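Heme oxygenase (Leptospira interrogans, PDB 5KZL) probably catalyses the oxygen-dependent opening of the heme ring to biliverdin, releasing iron and carbon monoxide, inside an all-helical fold. Local coordinates at residues 13-18 / 176-181; 71-76 / 182-187. The protein carries 1 engineered substitution. One frame throughout, in Å; residues are numbered along the deposited sequence.

Contact 1: 13-18 / 176-181; sequences ILREGT and NYRTAL. With HEM (protoporphyrin IX containing Fe), chain B.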
loop_
_atom_site.group_PDB
_atom_site.type_symbol
_atom_site.label_atom_id
_atom_site.label_comp_id
_atom_site.label_asym_id
_atom_site.label_seq_id
_atom_site.Cartn_x
_atom_site.Cartn_y
_atom_site.Cartn_z
ATOM N N ILE A 13 14.392 -11.881 2.709
ATOM C CA ILE A 13 15.241 -10.820 2.125
ATOM C C ILE A 13 14.553 -9.456 2.253
ATOM O O ILE A 13 15.174 -8.470 2.658
ATOM C CB ILE A 13 15.630 -11.162 0.651
ATOM C CG1 ILE A 13 16.737 -12.234 0.624
ATOM C CG2 ILE A 13 16.079 -9.902 -0.131
ATOM C CD1 ILE A 13 16.849 -12.987 -0.675
ATOM N N LEU A 14 13.262 -9.411 1.900
ATOM C CA LEU A 14 12.476 -8.188 1.973
ATOM C C LEU A 14 12.234 -7.765 3.411
ATOM O O LEU A 14 12.381 -6.594 3.708
ATOM C CB LEU A 14 11.145 -8.345 1.210
ATOM C CG LEU A 14 11.266 -8.581 -0.294
ATOM C CD1 LEU A 14 9.876 -8.709 -0.951
ATOM C CD2 LEU A 14 12.068 -7.471 -0.957
ATOM N N ARG A 15 11.896 -8.711 4.312
ATOM C CA ARG A 15 11.653 -8.384 5.724
ATOM C C ARG A 15 12.917 -7.808 6.394
ATOM O O ARG A 15 12.861 -6.741 7.018
ATOM C CB ARG A 15 11.134 -9.630 6.474
ATOM C CG ARG A 15 10.977 -9.444 7.974
ATOM C CD ARG A 15 10.394 -10.669 8.648
ATOM N NE ARG A 15 8.964 -10.803 8.361
ATOM C CZ ARG A 15 8.201 -11.803 8.790
ATOM N NH1 ARG A 15 6.909 -11.835 8.488
ATOM N NH2 ARG A 15 8.729 -12.791 9.503
ATOM N N GLU A 16 14.041 -8.534 6.285
ATOM C CA GLU A 16 15.319 -8.127 6.874
ATOM C C GLU A 16 15.880 -6.885 6.185
ATOM O O GLU A 16 16.391 -5.995 6.864
ATOM C CB GLU A 16 16.333 -9.277 6.832
ATOM C CG GLU A 16 15.933 -10.474 7.695
ATOM C CD GLU A 16 16.824 -11.705 7.577
ATOM O OE1 GLU A 16 17.598 -11.808 6.597
ATOM O OE2 GLU A 16 16.705 -12.598 8.445
ATOM N N GLY A 17 15.777 -6.828 4.859
ATOM C CA GLY A 17 16.304 -5.709 4.086
ATOM C C GLY A 17 15.560 -4.390 4.204
ATOM O O GLY A 17 16.123 -3.350 3.853
ATOM N N THR A 18 14.288 -4.392 4.660
ATOM C CA THR A 18 13.542 -3.124 4.715
ATOM C C THR A 18 13.133 -2.702 6.139
ATOM O O THR A 18 12.345 -1.767 6.283
ATOM C CB THR A 18 12.329 -3.122 3.754
ATOM O OG1 THR A 18 11.373 -4.101 4.170
ATOM C CG2 THR A 18 12.724 -3.302 2.292
ATOM N N ASN A 176 0.319 -17.462 3.411
ATOM C CA ASN A 176 0.178 -17.874 2.022
ATOM C C ASN A 176 0.843 -16.858 1.095
ATOM O O ASN A 176 1.482 -17.251 0.126
ATOM C CB ASN A 176 -1.288 -18.064 1.672
ATOM C CG ASN A 176 -1.928 -19.292 2.274
ATOM O OD1 ASN A 176 -1.322 -20.039 3.047
ATOM N ND2 ASN A 176 -3.183 -19.516 1.932
ATOM N N TYR A 177 0.733 -15.562 1.423
ATOM C CA TYR A 177 1.372 -14.480 0.684
ATOM C C TYR A 177 2.901 -14.610 0.742
ATOM O O TYR A 177 3.557 -14.466 -0.291
ATOM C CB TYR A 177 0.908 -13.097 1.201
ATOM C CG TYR A 177 1.486 -11.952 0.401
ATOM C CD1 TYR A 177 2.740 -11.427 0.707
ATOM C CD2 TYR A 177 0.816 -11.445 -0.714
ATOM C CE1 TYR A 177 3.320 -10.434 -0.081
ATOM C CE2 TYR A 177 1.372 -10.427 -1.489
ATOM C CZ TYR A 177 2.636 -9.949 -1.181
ATOM O OH TYR A 177 3.199 -8.948 -1.901
ATOM N N ARG A 178 3.473 -14.807 1.946
ATOM C CA ARG A 178 4.930 -14.916 2.077
ATOM C C ARG A 178 5.437 -16.188 1.385
ATOM O O ARG A 178 6.472 -16.142 0.721
ATOM C CB ARG A 178 5.384 -14.833 3.540
ATOM C CG ARG A 178 5.031 -13.509 4.197
ATOM C CD ARG A 178 5.558 -13.460 5.608
ATOM N NE ARG A 178 6.983 -13.113 5.610
ATOM C CZ ARG A 178 7.953 -13.864 6.117
ATOM N NH1 ARG A 178 7.668 -15.006 6.735
ATOM N NH2 ARG A 178 9.214 -13.451 6.065
ATOM N N THR A 179 4.668 -17.296 1.465
ATOM C CA THR A 179 4.976 -18.543 0.750
ATOM C C THR A 179 4.972 -18.249 -0.765
ATOM O O THR A 179 5.875 -18.717 -1.473
ATOM C CB THR A 179 4.017 -19.692 1.150
ATOM O OG1 THR A 179 4.144 -19.932 2.556
ATOM C CG2 THR A 179 4.340 -21.005 0.422
ATOM N N ALA A 180 3.978 -17.450 -1.247
ATOM C CA ALA A 180 3.863 -17.041 -2.653
ATOM C C ALA A 180 5.101 -16.244 -3.104
ATOM O O ALA A 180 5.616 -16.529 -4.185
ATOM C CB ALA A 180 2.575 -16.249 -2.898
ATOM N N LEU A 181 5.616 -15.304 -2.249
ATOM C CA LEU A 181 6.839 -14.526 -2.522
ATOM C C LEU A 181 8.021 -15.479 -2.694
ATOM O O LEU A 181 8.806 -15.336 -3.629
ATOM C CB LEU A 181 7.164 -13.566 -1.375
ATOM C CG LEU A 181 6.311 -12.310 -1.240
ATOM C CD1 LEU A 181 6.798 -11.488 -0.050
ATOM C CD2 LEU A 181 6.385 -11.445 -2.500
HETATM C CHA HEM B . 4.392 -4.984 8.926
HETATM C CHB HEM B . 4.712 -1.751 5.470
HETATM C CHC HEM B . 3.585 1.622 8.664
HETATM C CHD HEM B . 2.426 -1.692 11.748
HETATM C C1A HEM B . 4.563 -4.391 7.722
HETATM C C2A HEM B . 5.031 -5.082 6.557
HETATM C C3A HEM B . 5.143 -4.162 5.602
HETATM C C4A HEM B . 4.737 -2.939 6.134
HETATM C CMA HEM B . 5.561 -4.375 4.200
HETATM C CAA HEM B . 5.335 -6.552 6.417
HETATM C CBA HEM B . 6.715 -6.942 6.993
HETATM C CGA HEM B . 7.014 -8.349 6.681
HETATM O O1A HEM B . 7.955 -8.634 6.005
HETATM O O2A HEM B . 6.267 -9.206 7.124
HETATM C C1B HEM B . 4.452 -0.516 6.040
HETATM C C2B HEM B . 4.595 0.747 5.333
HETATM C C3B HEM B . 4.276 1.679 6.252
HETATM C C4B HEM B . 3.955 0.976 7.504
HETATM C CMB HEM B . 4.962 0.980 3.907
HETATM C CAB HEM B . 4.240 3.083 6.152
HETATM C CBB HEM B . 4.798 3.543 5.152
HETATM C C1C HEM B . 3.018 1.060 9.751
HETATM C C2C HEM B . 2.249 1.725 10.746
HETATM C C3C HEM B . 1.916 0.756 11.617
HETATM C C4C HEM B . 2.449 -0.492 11.134
HETATM C CMC HEM B . 1.887 3.209 10.791
HETATM C CAC HEM B . 1.141 0.978 12.816
HETATM C CBC HEM B . 0.534 0.015 13.380
HETATM C C1D HEM B . 2.973 -2.863 11.264
HETATM C C2D HEM B . 2.965 -4.135 12.030
HETATM C C3D HEM B . 3.477 -5.039 11.233
HETATM C C4D HEM B . 3.824 -4.336 9.990
HETATM C CMD HEM B . 2.412 -4.349 13.395
HETATM C CAD HEM B . 3.709 -6.483 11.584
HETATM C CBD HEM B . 2.478 -7.310 11.585
HETATM C CGD HEM B . 2.734 -8.746 11.912
HETATM O O1D HEM B . 3.811 -9.204 11.854
HETATM O O2D HEM B . 1.793 -9.415 12.214
HETATM N NA HEM B . 4.441 -3.099 7.396
HETATM N NB HEM B . 4.128 -0.249 7.258
HETATM N NC HEM B . 3.106 -0.219 10.041
HETATM N ND HEM B . 3.486 -3.061 10.069
HETATM FE FE HEM B . 3.804 -1.692 8.726
HETATM O O HOH W 1 1.633 -1.884 8.063
#

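Contact 2: 71-76 / 182-187; sequences LKSIYF and DSLPVN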
loop_
_atom_site.group_PDB
_atom_site.type_symbol
_atom_site.label_atom_id
_atom_site.label_comp_id
_atom_site.label_asym_id
_atom_site.label_seq_id
_atom_site.Cartn_x
_atom_site.Cartn_y
_atom_site.Cartn_z
ATOM N N LEU A 71 4.945 -12.647 -11.823
ATOM C CA LEU A 71 3.838 -12.138 -11.015
ATOM C C LEU A 71 2.652 -13.094 -10.849
ATOM O O LEU A 71 1.883 -12.923 -9.906
ATOM C CB LEU A 71 3.336 -10.775 -11.527
ATOM C CG LEU A 71 4.364 -9.636 -11.677
ATOM C CD1 LEU A 71 3.709 -8.437 -12.329
ATOM C CD2 LEU A 71 4.946 -9.217 -10.323
ATOM N N LYS A 72 2.479 -14.072 -11.760
ATOM C CA LYS A 72 1.355 -15.021 -11.758
ATOM C C LYS A 72 0.975 -15.566 -10.370
ATOM O O LYS A 72 -0.199 -15.511 -10.001
ATOM C CB LYS A 72 1.628 -16.176 -12.738
ATOM C CG LYS A 72 0.762 -16.121 -13.981
ATOM C CD LYS A 72 0.891 -17.388 -14.815
ATOM C CE LYS A 72 0.415 -17.169 -16.231
ATOM N NZ LYS A 72 0.324 -18.446 -16.984
ATOM N N SER A 73 1.963 -16.035 -9.582
ATOM C CA SER A 73 1.701 -16.596 -8.253
ATOM C C SER A 73 1.367 -15.557 -7.158
ATOM O O SER A 73 0.966 -15.963 -6.058
ATOM C CB SER A 73 2.838 -17.506 -7.809
ATOM O OG SER A 73 4.071 -16.815 -7.851
ATOM N N ILE A 74 1.472 -14.242 -7.455
ATOM C CA ILE A 74 1.067 -13.202 -6.484
ATOM C C ILE A 74 -0.141 -12.423 -7.040
ATOM O O ILE A 74 -0.393 -11.283 -6.662
ATOM C CB ILE A 74 2.193 -12.288 -5.913
ATOM C CG1 ILE A 74 2.971 -11.556 -7.033
ATOM C CG2 ILE A 74 3.121 -13.103 -4.967
ATOM C CD1 ILE A 74 3.679 -10.258 -6.620
ATOM N N TYR A 75 -0.912 -13.071 -7.916
ATOM C CA TYR A 75 -2.126 -12.463 -8.453
ATOM C C TYR A 75 -3.165 -12.567 -7.344
ATOM O O TYR A 75 -3.742 -13.635 -7.107
ATOM C CB TYR A 75 -2.568 -13.161 -9.754
ATOM C CG TYR A 75 -3.916 -12.717 -10.287
ATOM C CD1 TYR A 75 -4.171 -11.376 -10.570
ATOM C CD2 TYR A 75 -4.909 -13.651 -10.586
ATOM C CE1 TYR A 75 -5.410 -10.965 -11.065
ATOM C CE2 TYR A 75 -6.151 -13.253 -11.082
ATOM C CZ TYR A 75 -6.396 -11.909 -11.318
ATOM O OH TYR A 75 -7.605 -11.542 -11.863
ATOM N N PHE A 76 -3.313 -11.471 -6.582
ATOM C CA PHE A 76 -4.208 -11.432 -5.427
ATOM C C PHE A 76 -5.219 -10.261 -5.456
ATOM O O PHE A 76 -5.099 -9.331 -4.655
ATOM C CB PHE A 76 -3.385 -11.403 -4.122
ATOM C CG PHE A 76 -2.637 -12.674 -3.764
ATOM C CD1 PHE A 76 -3.322 -13.859 -3.515
ATOM C CD2 PHE A 76 -1.259 -12.658 -3.577
ATOM C CE1 PHE A 76 -2.635 -15.013 -3.107
ATOM C CE2 PHE A 76 -0.572 -13.816 -3.189
ATOM C CZ PHE A 76 -1.265 -14.986 -2.963
ATOM N N ASP A 182 8.102 -16.491 -1.820
ATOM C CA ASP A 182 9.182 -17.471 -1.865
ATOM C C ASP A 182 9.113 -18.405 -3.078
ATOM O O ASP A 182 10.140 -18.989 -3.449
ATOM C CB ASP A 182 9.242 -18.251 -0.554
ATOM C CG ASP A 182 9.733 -17.436 0.620
ATOM O OD1 ASP A 182 10.233 -16.313 0.396
ATOM O OD2 ASP A 182 9.646 -17.940 1.773
ATOM N N SER A 183 7.927 -18.514 -3.706
ATOM C CA SER A 183 7.658 -19.351 -4.882
ATOM C C SER A 183 8.021 -18.639 -6.174
ATOM O O SER A 183 8.115 -19.290 -7.216
ATOM C CB SER A 183 6.184 -19.773 -4.923
ATOM O OG SER A 183 5.325 -18.805 -5.525
ATOM N N LEU A 184 8.130 -17.290 -6.135
ATOM C CA LEU A 184 8.410 -16.512 -7.338
ATOM C C LEU A 184 9.601 -17.043 -8.101
ATOM O O LEU A 184 10.659 -17.220 -7.490
ATOM C CB LEU A 184 8.594 -15.012 -7.047
ATOM C CG LEU A 184 7.398 -14.223 -6.481
ATOM C CD1 LEU A 184 7.605 -12.713 -6.669
ATOM C CD2 LEU A 184 6.096 -14.649 -7.093
ATOM N N PRO A 185 9.445 -17.345 -9.419
ATOM C CA PRO A 185 10.591 -17.863 -10.185
ATOM C C PRO A 185 11.635 -16.790 -10.501
ATOM O O PRO A 185 11.726 -16.309 -11.642
ATOM C CB PRO A 185 9.933 -18.437 -11.443
ATOM C CG PRO A 185 8.719 -17.586 -11.649
ATOM C CD PRO A 185 8.235 -17.233 -10.271
ATOM N N VAL A 186 12.422 -16.393 -9.477
ATOM C CA VAL A 186 13.474 -15.384 -9.598
ATOM C C VAL A 186 14.751 -15.883 -8.941
ATOM O O VAL A 186 14.671 -16.626 -7.951
ATOM C CB VAL A 186 13.066 -13.967 -9.072
ATOM C CG1 VAL A 186 12.000 -13.336 -9.955
ATOM C CG2 VAL A 186 12.614 -13.996 -7.607
ATOM N N ASN A 187 15.930 -15.474 -9.469
ATOM C CA ASN A 187 17.171 -15.889 -8.835
ATOM C C ASN A 187 17.560 -14.886 -7.752
ATOM O O ASN A 187 16.917 -13.846 -7.622
ATOM C CB ASN A 187 18.282 -16.168 -9.866
ATOM C CG ASN A 187 18.671 -14.977 -10.703
ATOM O OD1 ASN A 187 18.729 -13.830 -10.234
ATOM N ND2 ASN A 187 18.976 -15.224 -11.971
#

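Contact 1: 13-18 / 176-181
The guanidinium groups of Arg15 and Arg178 lie flat on one another, their centres 3.4 Å apart and their planes only 6° from parallel. On the Arg15 side, NH2 of Arg178 sits above the middle of the group, 3.3 Å from Arg15 CZ; seen from Arg178, Arg15 NH1 lies nearer the rim, 3.1 Å from Arg178 NE. Arg15 NH1 and Arg178 NE are both donors, so this close approach is part of the stack and not a hydrogen bond. The edge of the Arg15 group is turned to a heme propionate, whose carboxyl carbon CGA lies in its plane. There Arg15 NH1 donates to HEM O2A at 3.0 Å (158°), while NE adds weak, longer bonds to O1A and O2A. The propionate's negative charge probably makes the close approach of two cations tolerable, and arginine suits the place because its flat group can bond at the edge and stack on a face. Arg15 reaches across with CG anti to the backbone N (chi1 174°) and a bend at chi3; Arg178 also bends at chi3, and the two chains cross nearly at a right angle. On the apolar side, Leu14 CD1 meets Leu181 CD1 at 4.2 Å, a van der Waals contact between buried side chains, where branched apolar residues fit. Arg15 thus belongs to the heme pocket, where Tyr130 OH and Lys174 NZ also hydrogen-bond to the heme. The contact joins helix 10-17 to helix 170-183: Leu14 also packs on Ser198 of helix 188-210 and on Tyr130 of helix 125-151, the helix that Arg178 touches through Leu134.

Contact 2: 71-76 / 182-187
Where helix 170-183 runs out, the chain makes an inverse gamma turn centred on Pro185, closed by the bond from Val186 N to Leu184 O, and the residues just before that proline meet the loop 71-76 between helices 41-64 and 82-93 of this all-helical heme oxygenase fold. Ser73 and Leu184 are the nearest pair of backbones, their CA atoms 6.8 Å apart. Leu184 brings one branch into the interface: CD2 approaches CG2 of Ile74 at 4.0 Å, the two side chains crossing at about a right angle. Leucine and isoleucine suit this buried spot, since both also pack on Ala126 of helix 125-151, whose small side chain is consistent with the two residues lying close to that helix. Ile74 places CG1 between its backbone N and carbonyl carbon (chi1 57°), which turns CG2 beside the N; that methyl touches both Leu184 and Ala180, the latter a turn earlier on helix 170-183. Nearer the surface the contact becomes polar. The serines are short enough for their hydroxyls to meet between the backbones, and Ser73 OG donates a weak hydrogen bond to Ser183 OG. The stronger partner of Ser183 OG is the carbonyl of Ala180 in its own helix; this bond uses the hydroxyl's hydrogen and probably orients it, so that its oxygen can accept the weak bond from Ser73. The two OG atoms of Ser73 and Ser183 are 3.3 Å apart, and Ser73 OG lies closer still, 3.1 Å, to Leu184 CD2.

Contacts 1 and 2 follow one another along helix 170-183, their centres about 11 Å apart, and they touch directly. Ala180 is the joint: its CB lies 3.6 Å from Ser73 O and 3.8 Å from Ile74 CG2, a small residue admitting the loop close to the helix. The rings of Tyr177 and Phe76 also touch, CD2 of the first lying 3.7 Å from CE2 of the second. The helix therefore turns one side to the 71-76 loop and another to helix 10-17. Contact 1 reaches the heme itself through a propionate, whereas contact 2 is structural packing farther off, the nearest atoms of the Ile74 side chain and the heme being about 12 Å apart.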